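Local coordinates for lectin (PDB 3V6N), which agglutinates red blood cells and folds as a four-bladed hemopexin-type beta-propeller that holds calcium and sodium ions, at residues A[121-126]-A[130-135]. Sequence-based numbering, arbitrary orientation.
Sequences DAAFRS and KEVYLF. With CA (calcium ion), chain D; NA (sodium ion), chain G; SO4 (sulfate ion), chain H.
Phe124 and Tyr133 form an antiparallel hydrogen-bonded pair, with Phe124 N to Tyr133 O and Tyr133 N to Phe124 O both 2.9 Å, in a hairpin whose strands 122-125 and 131-135 run at 170° to each other. The hairpin illustrates how a hemopexin-type propeller builds a blade outward from its central channel: 122-125 is the first strand of a four-stranded blade. A classic beta bulge marks its start, where Asp121 and Ala122 both face Phe135; Phe135 O accepts from Asp121 N at 2.9 Å and, weakly, from Ala122 N. On the strand's other side, the carbonyls of Asp121 and Ala123 turn to the channel metals. Asp121 O binds calcium at 2.4 Å, together with the carbonyls of Asn7, Asp65 and Asp174, while Ala123 O binds sodium.

One sheet face carries an aromatic cluster. Phe124 takes the rotamer between backbone N and carbonyl carbon (chi1 72°), which brings its ring within reach of both others. Its CE1 meets Phe135 CE2 at 3.7 Å, rim to rim, whereas its CE2 approaches Tyr133 CD2 obliquely, the planes inclined by 36°; Tyr133 CB lies over one Phe124 face. On the opposite face, Ala123, Val132 and Leu134 pack against Phe68 of the neighbouring strand 66-69. Near the turn, the Arg125 guanidinium reaches past Lys130 CA; NH2 forms a salt bridge with Glu71 and NE bonds to Thr70 O. Tyr133 OH accepts from a water that also donates to Glu131 OE1, itself salt-bridged to Arg142, and donates at 2.6 Å to O2 of a sulfate, probably from the crystallisation liquor, that Tyr140 OH and Gly201 N also hold.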
loop_
_atom_site.group_PDB
_atom_site.type_symbol
_atom_site.label_atom_id
_atom_site.label_comp_id
_atom_site.label_asym_id
_atom_site.label_seq_id
_atom_site.Cartn_x
_atom_site.Cartn_y
_atom_site.Cartn_z
ATOM N N ASP A 121 -3.129 12.746 -10.398
ATOM C CA ASP A 121 -4.384 13.431 -10.078
ATOM C C ASP A 121 -5.610 12.841 -10.795
ATOM O O ASP A 121 -6.653 12.652 -10.186
ATOM C CB ASP A 121 -4.309 14.922 -10.450
ATOM C CG ASP A 121 -3.383 15.731 -9.542
ATOM O OD1 ASP A 121 -3.082 15.304 -8.410
ATOM O OD2 ASP A 121 -2.965 16.822 -9.968
ATOM N N ALA A 122 -5.471 12.612 -12.103
ATOM C CA ALA A 122 -6.597 12.339 -12.990
ATOM C C ALA A 122 -6.088 11.681 -14.267
ATOM O O ALA A 122 -4.918 11.837 -14.633
ATOM C CB ALA A 122 -7.361 13.629 -13.327
ATOM N N ALA A 123 -6.965 10.931 -14.937
ATOM C CA ALA A 123 -6.589 10.236 -16.155
ATOM C C ALA A 123 -7.817 9.945 -16.979
ATOM O O ALA A 123 -8.904 9.734 -16.428
ATOM C CB ALA A 123 -5.868 8.942 -15.821
ATOM N N PHE A 124 -7.665 9.949 -18.299
ATOM C CA PHE A 124 -8.735 9.434 -19.141
ATOM C C PHE A 124 -8.239 8.732 -20.404
ATOM O O PHE A 124 -7.187 9.071 -20.948
ATOM C CB PHE A 124 -9.842 10.475 -19.434
ATOM C CG PHE A 124 -9.443 11.570 -20.389
ATOM C CD1 PHE A 124 -8.995 12.799 -19.911
ATOM C CD2 PHE A 124 -9.580 11.399 -21.761
ATOM C CE1 PHE A 124 -8.656 13.822 -20.780
ATOM C CE2 PHE A 124 -9.236 12.426 -22.644
ATOM C CZ PHE A 124 -8.780 13.639 -22.150
ATOM N N ARG A 125 -9.018 7.746 -20.828
ATOM C CA ARG A 125 -8.705 6.899 -21.972
ATOM C C ARG A 125 -8.952 7.636 -23.287
ATOM O O ARG A 125 -10.055 8.130 -23.520
ATOM C CB ARG A 125 -9.547 5.606 -21.889
ATOM C CG ARG A 125 -9.393 4.626 -23.030
ATOM C CD ARG A 125 -8.073 3.874 -22.986
ATOM N NE ARG A 125 -8.179 2.660 -23.791
ATOM C CZ ARG A 125 -7.861 2.569 -25.080
ATOM N NH1 ARG A 125 -7.405 3.631 -25.753
ATOM N NH2 ARG A 125 -8.014 1.408 -25.704
ATOM N N SER A 126 -7.923 7.721 -24.131
ATOM C CA SER A 126 -8.063 8.302 -25.477
ATOM C C SER A 126 -8.915 7.438 -26.413
ATOM O O SER A 126 -9.102 6.244 -26.164
ATOM C CB SER A 126 -6.675 8.511 -26.114
ATOM O OG SER A 126 -6.771 9.080 -27.413
ATOM N N LYS A 130 -4.149 2.606 -27.991
ATOM C CA LYS A 130 -4.146 2.223 -26.579
ATOM C C LYS A 130 -3.622 3.390 -25.741
ATOM O O LYS A 130 -2.901 3.192 -24.770
ATOM C CB LYS A 130 -3.281 0.978 -26.368
ATOM C CG LYS A 130 -3.672 -0.232 -27.227
ATOM C CD LYS A 130 -4.898 -0.924 -26.660
ATOM C CE LYS A 130 -5.070 -2.347 -27.169
ATOM N NZ LYS A 130 -5.658 -2.347 -28.540
ATOM N N GLU A 131 -4.005 4.605 -26.114
ATOM C CA GLU A 131 -3.449 5.803 -25.490
ATOM C C GLU A 131 -4.277 6.299 -24.309
ATOM O O GLU A 131 -5.482 6.090 -24.269
ATOM C CB GLU A 131 -3.229 6.905 -26.538
ATOM C CG GLU A 131 -2.279 6.450 -27.650
ATOM C CD GLU A 131 -1.822 7.563 -28.576
ATOM O OE1 GLU A 131 -2.130 8.756 -28.331
ATOM O OE2 GLU A 131 -1.138 7.239 -29.568
ATOM N N VAL A 132 -3.594 6.938 -23.357
ATOM C CA VAL A 132 -4.174 7.470 -22.128
ATOM C C VAL A 132 -3.551 8.822 -21.802
ATOM O O VAL A 132 -2.344 9.006 -21.948
ATOM C CB VAL A 132 -3.901 6.544 -20.918
ATOM C CG1 VAL A 132 -4.683 7.012 -19.696
ATOM C CG2 VAL A 132 -4.270 5.111 -21.252
ATOM N N TYR A 133 -4.380 9.761 -21.359
ATOM C CA TYR A 133 -3.892 11.027 -20.854
ATOM C C TYR A 133 -3.878 11.010 -19.330
ATOM O O TYR A 133 -4.849 10.593 -18.704
ATOM C CB TYR A 133 -4.756 12.167 -21.379
ATOM C CG TYR A 133 -4.678 12.353 -22.879
ATOM C CD1 TYR A 133 -3.644 13.100 -23.444
ATOM C CD2 TYR A 133 -5.620 11.782 -23.729
ATOM C CE1 TYR A 133 -3.559 13.284 -24.808
ATOM C CE2 TYR A 133 -5.548 11.965 -25.109
ATOM C CZ TYR A 133 -4.510 12.718 -25.633
ATOM O OH TYR A 133 -4.398 12.925 -26.978
ATOM N N LEU A 134 -2.775 11.459 -18.737
ATOM C CA LEU A 134 -2.631 11.474 -17.286
ATOM C C LEU A 134 -2.214 12.852 -16.810
ATOM O O LEU A 134 -1.412 13.522 -17.471
ATOM C CB LEU A 134 -1.631 10.408 -16.801
ATOM C CG LEU A 134 -1.968 8.979 -17.243
ATOM C CD1 LEU A 134 -1.117 8.639 -18.453
ATOM C CD2 LEU A 134 -1.739 7.956 -16.142
ATOM N N PHE A 135 -2.750 13.264 -15.666
ATOM C CA PHE A 135 -2.593 14.645 -15.202
ATOM C C PHE A 135 -2.004 14.685 -13.806
ATOM O O PHE A 135 -2.470 13.947 -12.916
ATOM C CB PHE A 135 -3.945 15.397 -15.222
ATOM C CG PHE A 135 -4.585 15.466 -16.580
ATOM C CD1 PHE A 135 -4.293 16.508 -17.449
ATOM C CD2 PHE A 135 -5.476 14.474 -17.002
ATOM C CE1 PHE A 135 -4.871 16.569 -18.714
ATOM C CE2 PHE A 135 -6.065 14.538 -18.264
ATOM C CZ PHE A 135 -5.764 15.589 -19.122
HETATM CA CA CA D . -7.805 12.541 -8.116
HETATM NA NA NA G . -10.301 8.671 -14.906
HETATM S S SO4 H . -2.625 16.073 -27.320
HETATM O O1 SO4 H . -2.536 17.217 -28.252
HETATM O O2 SO4 H . -3.021 14.854 -28.041
HETATM O O3 SO4 H . -1.318 15.887 -26.679
HETATM O O4 SO4 H . -3.678 16.495 -26.386
HETATM O O HOH W 1 -4.494 10.072 -27.834
HETATM O O HOH W 2 -7.087 14.649 -7.318
HETATM O O HOH W 3 -5.546 12.079 -7.074
#